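Local coordinates for protein 433aa long hypothetical phosphoribosylglycinamide formyl transferase (PDB 2DWC) that is an ATP-grasp protein of the PurT type that binds adenosine-5'-diphosphate, at residues S27-K32 with F376-A381; R50-P55 with S63-M68. All coordinates share one frame; numbering follows the deposited sequence.

Interaction 1: S27-K32 with F376-A381; sequences SGELGK and FGKPEA. With SO4 (sulfate ion), chain F.
The glycine-rich turn that opens helix 29-40 meets the C-terminal part of the protein through E29, F376, K32 and K378. E29 follows G28, the N-cap. Its CB sits over the middle of the F376 ring, 3.4 Å from the centroid and almost straight above it, a CH-pi contact. CG of E29 stands between the backbone N and the carbonyl carbon (chi1 56°), and the chain then bends at chi2. This bend lays the carboxylate along the ring, with the two planes 25° apart. OE2 is 3.6 Å from CE2 of F376. OE1 turns to K378 and forms a salt bridge, 2.8 Å from NZ. The ammonium comes in on the syn side of OE1, 28° out of the carboxylate plane. K378 NZ also gives a hydrogen bond to O4 of a sulfate ion, probably from the crystallisation liquor, at 2.6 Å, and another to R386 O. Y382 and R385 bind the same sulfate. K32 reaches across with an extended chain. Its NZ makes a weak bond to F376 O at 2.9 Å and a hydrogen bond to Q39 O of the second subunit. G377 has a positive phi, which suits glycine. The strand-turn-helix with G26, G28 and G31 resembles the GxGxxG turn of Rossmann-type folds, consistent with the preATP-grasp family.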
# COMPACT_ATOMS: atom_id res chain seq x y z
N SER B 27 15.66 -6.85 5.54
CA SER B 27 14.75 -5.72 5.51
C SER B 27 14.83 -4.93 4.22
O SER B 27 14.73 -3.71 4.24
CB SER B 27 15.05 -4.80 6.71
OG SER B 27 14.87 -5.54 7.94
N GLY B 28 15.04 -5.64 3.11
CA GLY B 28 15.07 -4.96 1.81
C GLY B 28 13.66 -4.57 1.31
O GLY B 28 12.69 -4.58 2.07
N GLU B 29 13.57 -4.26 0.01
CA GLU B 29 12.32 -3.81 -0.55
C GLU B 29 11.17 -4.82 -0.43
O GLU B 29 10.02 -4.41 -0.34
CB GLU B 29 12.52 -3.40 -2.02
CG GLU B 29 13.12 -4.51 -2.89
CD GLU B 29 14.67 -4.44 -3.07
OE1 GLU B 29 15.44 -4.14 -2.11
OE2 GLU B 29 15.09 -4.72 -4.20
N LEU B 30 11.48 -6.12 -0.47
CA LEU B 30 10.44 -7.12 -0.37
C LEU B 30 9.90 -7.12 1.07
O LEU B 30 8.68 -7.12 1.29
CB LEU B 30 11.02 -8.50 -0.77
CG LEU B 30 11.64 -8.52 -2.18
CD1 LEU B 30 11.81 -10.00 -2.55
CD2 LEU B 30 10.77 -7.83 -3.25
N GLY B 31 10.81 -7.06 2.03
CA GLY B 31 10.39 -7.00 3.42
C GLY B 31 9.62 -5.72 3.71
O GLY B 31 8.70 -5.68 4.54
N LYS B 32 9.99 -4.63 3.03
CA LYS B 32 9.28 -3.36 3.27
C LYS B 32 7.80 -3.50 2.90
O LYS B 32 6.94 -2.98 3.64
CB LYS B 32 9.92 -2.24 2.41
CG LYS B 32 9.32 -0.87 2.63
CD LYS B 32 10.05 0.14 1.69
CE LYS B 32 9.82 1.56 2.17
NZ LYS B 32 10.46 2.53 1.20
N PHE B 376 12.91 2.87 -2.75
CA PHE B 376 12.99 2.02 -1.57
C PHE B 376 13.49 2.62 -0.30
O PHE B 376 13.30 2.01 0.75
CB PHE B 376 13.79 0.73 -1.88
CG PHE B 376 13.28 -0.03 -3.11
CD1 PHE B 376 11.92 -0.07 -3.42
CD2 PHE B 376 14.19 -0.77 -3.89
CE1 PHE B 376 11.46 -0.84 -4.52
CE2 PHE B 376 13.73 -1.52 -4.97
CZ PHE B 376 12.38 -1.56 -5.28
N GLY B 377 14.12 3.78 -0.36
CA GLY B 377 14.60 4.33 0.90
C GLY B 377 15.97 3.88 1.33
O GLY B 377 16.38 4.16 2.46
N LYS B 378 16.72 3.20 0.45
CA LYS B 378 18.05 2.71 0.86
C LYS B 378 18.94 3.93 1.06
O LYS B 378 19.08 4.75 0.20
CB LYS B 378 18.64 1.78 -0.21
CG LYS B 378 17.81 0.50 -0.29
CD LYS B 378 18.32 -0.44 -1.41
CE LYS B 378 17.36 -1.65 -1.46
NZ LYS B 378 17.86 -2.71 -2.43
N PRO B 379 19.60 4.01 2.23
CA PRO B 379 20.44 5.17 2.53
C PRO B 379 21.73 5.31 1.78
O PRO B 379 22.31 6.40 1.75
CB PRO B 379 20.68 5.10 4.06
CG PRO B 379 20.28 3.72 4.46
CD PRO B 379 19.50 3.06 3.34
N GLU B 380 22.17 4.24 1.16
CA GLU B 380 23.42 4.30 0.42
C GLU B 380 23.29 3.49 -0.86
O GLU B 380 22.60 2.48 -0.90
CB GLU B 380 24.55 3.71 1.28
CG GLU B 380 25.82 3.47 0.46
CD GLU B 380 27.07 3.23 1.30
OE1 GLU B 380 28.16 3.10 0.70
OE2 GLU B 380 26.97 3.16 2.53
N ALA B 381 23.99 3.93 -1.90
CA ALA B 381 23.95 3.20 -3.15
C ALA B 381 25.30 2.55 -3.43
O ALA B 381 26.35 3.02 -2.99
CB ALA B 381 23.64 4.15 -4.29
S SO4 F . 20.84 -4.88 -1.09
O1 SO4 F . 22.20 -4.97 -1.72
O2 SO4 F . 20.10 -6.16 -1.35
O3 SO4 F . 20.99 -4.67 0.39
O4 SO4 F . 20.10 -3.72 -1.68

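Interaction 2: R50-P55 with S63-M68; sequences RYANAP and SYVGNM
R50 and G66 bring the backbones together, CA to CA 4.8 Å, just past the C-terminal ends of strand 44-49 and of strand 62-65, which runs parallel to it after the chain has crossed over through helix 55-59. No direct hydrogen bond joins the two segments. The closest approach is a CA-H...O contact from R50 CA to G66 O, 3.2 Å long with 145° at the hydrogen. CB of R50 lies beside the same oxygen, while the rest of the arginine leads away. G66 has a nearly fully extended backbone and no side chain. Its backbone is hydrogen-bonded to D49, which extends the pairing of the two strands past the end of strand 62-65.

V65 carries most of the side-chain contact. Its two methyls divide the loop between them. CG1 is anti to the backbone N (chi1 177°) and rests against the R50 carbonyl, 3.6 Å from O. CG2 touches the next residues, 3.8 Å from A52 CA and close to Y51 O. The A52 methyl lies alongside it, CB to CG2 4.0 Å. M57 of helix 55-59 also touches V65. Y51 turns its ring away from V65, toward R385 and a bound sulfate ion.

At the far end a water bridges N53 and S63. It accepts a hydrogen bond from N53 N at 3.0 Å and pairs with S63 OG at 3.1 Å. N53 also packs on T15 of the second subunit.

The chemistry is that of a surface contact. A valine packs on backbone and one methyl. Van der Waals contact, the CA-H...O contact and one water join the segments, while N53 O is bonded to Q58 of helix 55-59.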
# COMPACT_ATOMS: atom_id res chain seq x y z
N ARG B 50 21.57 -6.26 8.36
CA ARG B 50 22.96 -5.98 8.73
C ARG B 50 23.32 -4.52 8.73
O ARG B 50 24.47 -4.16 9.10
CB ARG B 50 23.93 -6.74 7.79
CG ARG B 50 23.78 -6.32 6.37
CD ARG B 50 24.60 -7.23 5.42
NE ARG B 50 26.01 -7.27 5.78
CZ ARG B 50 26.85 -6.24 5.68
NH1 ARG B 50 26.42 -5.06 5.23
NH2 ARG B 50 28.13 -6.41 5.98
N TYR B 51 22.38 -3.66 8.33
CA TYR B 51 22.66 -2.22 8.34
C TYR B 51 21.44 -1.52 8.85
O TYR B 51 20.36 -2.10 8.85
CB TYR B 51 23.04 -1.72 6.94
CG TYR B 51 21.95 -1.80 5.90
CD1 TYR B 51 21.25 -0.64 5.51
CD2 TYR B 51 21.65 -3.02 5.26
CE1 TYR B 51 20.28 -0.69 4.51
CE2 TYR B 51 20.66 -3.07 4.25
CZ TYR B 51 19.99 -1.90 3.89
OH TYR B 51 19.03 -1.97 2.91
N ALA B 52 21.60 -0.28 9.31
CA ALA B 52 20.47 0.44 9.89
C ALA B 52 19.66 1.19 8.83
O ALA B 52 20.16 1.47 7.73
CB ALA B 52 20.99 1.49 10.99
N ASN B 53 18.41 1.49 9.19
CA ASN B 53 17.50 2.22 8.30
C ASN B 53 17.29 1.53 6.96
O ASN B 53 17.08 2.17 5.94
CB ASN B 53 17.97 3.68 8.13
CG ASN B 53 17.79 4.49 9.41
OD1 ASN B 53 16.82 4.28 10.16
ND2 ASN B 53 18.71 5.43 9.67
N ALA B 54 17.33 0.20 6.98
CA ALA B 54 17.05 -0.58 5.77
C ALA B 54 15.57 -0.27 5.44
O ALA B 54 14.77 0.11 6.33
CB ALA B 54 17.26 -2.08 6.08
N PRO B 55 15.16 -0.47 4.19
CA PRO B 55 13.78 -0.17 3.79
C PRO B 55 12.67 -0.62 4.73
O PRO B 55 11.83 0.19 5.13
CB PRO B 55 13.68 -0.78 2.39
CG PRO B 55 15.10 -0.58 1.83
CD PRO B 55 15.97 -0.96 3.07
N SER B 63 13.48 -2.15 15.14
CA SER B 63 14.45 -2.87 14.29
C SER B 63 15.64 -3.35 15.13
O SER B 63 15.86 -2.84 16.24
CB SER B 63 14.88 -1.95 13.15
OG SER B 63 15.63 -0.85 13.67
N TYR B 64 16.38 -4.33 14.60
CA TYR B 64 17.62 -4.82 15.22
C TYR B 64 18.62 -4.88 14.07
O TYR B 64 18.25 -5.23 12.97
CB TYR B 64 17.47 -6.22 15.80
CG TYR B 64 16.62 -6.29 17.04
CD1 TYR B 64 15.24 -6.37 16.96
CD2 TYR B 64 17.23 -6.34 18.32
CE1 TYR B 64 14.44 -6.49 18.12
CE2 TYR B 64 16.46 -6.47 19.47
CZ TYR B 64 15.07 -6.56 19.38
OH TYR B 64 14.38 -6.75 20.53
N VAL B 65 19.87 -4.52 14.34
CA VAL B 65 20.92 -4.53 13.31
C VAL B 65 22.03 -5.44 13.76
O VAL B 65 22.55 -5.32 14.88
CB VAL B 65 21.50 -3.07 13.12
CG1 VAL B 65 22.67 -3.09 12.08
CG2 VAL B 65 20.41 -2.10 12.66
N GLY B 66 22.42 -6.37 12.90
CA GLY B 66 23.47 -7.28 13.28
C GLY B 66 23.76 -8.24 12.14
O GLY B 66 23.11 -8.18 11.09
N ASN B 67 24.75 -9.10 12.37
CA ASN B 67 25.23 -10.09 11.42
C ASN B 67 24.22 -11.28 11.45
O ASN B 67 24.15 -12.04 12.42
CB ASN B 67 26.61 -10.54 11.87
CG ASN B 67 27.15 -11.69 11.04
OD1 ASN B 67 26.61 -12.04 9.97
ND2 ASN B 67 28.23 -12.30 11.53
N MET B 68 23.45 -11.38 10.37
CA MET B 68 22.41 -12.39 10.36
C MET B 68 22.98 -13.80 10.10
O MET B 68 22.24 -14.79 10.11
CB MET B 68 21.25 -11.92 9.43
CG MET B 68 20.40 -10.57 9.97
SD MET B 68 19.03 -10.58 8.85
CE MET B 68 19.83 -10.28 7.27
O HOH W 1 17.44 0.98 11.97

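From the N terminus, segment 27-32 comes first, in the turn between strand 21-25 and helix 29-40. Strand 44-49 follows, then loop 50-55. Interaction 2 closes the beta-alpha-beta crossover from strand 44-49 through helix 55-59 to the edge strand 62-65 of the parallel sheet. Interaction 1 closes a far longer loop, back from 376-381, and so spans the ATP-grasp domain. The short loop therefore lies wholly within the long one. The two contacts touch: A54 and P55 pack on S27 O, and P55 also packs on F376 O and on K378. Loop 50-55 thus meets both partners of interaction 1, where loops at the C-terminal ends of the N-terminal domain's strands meet the C-terminal part.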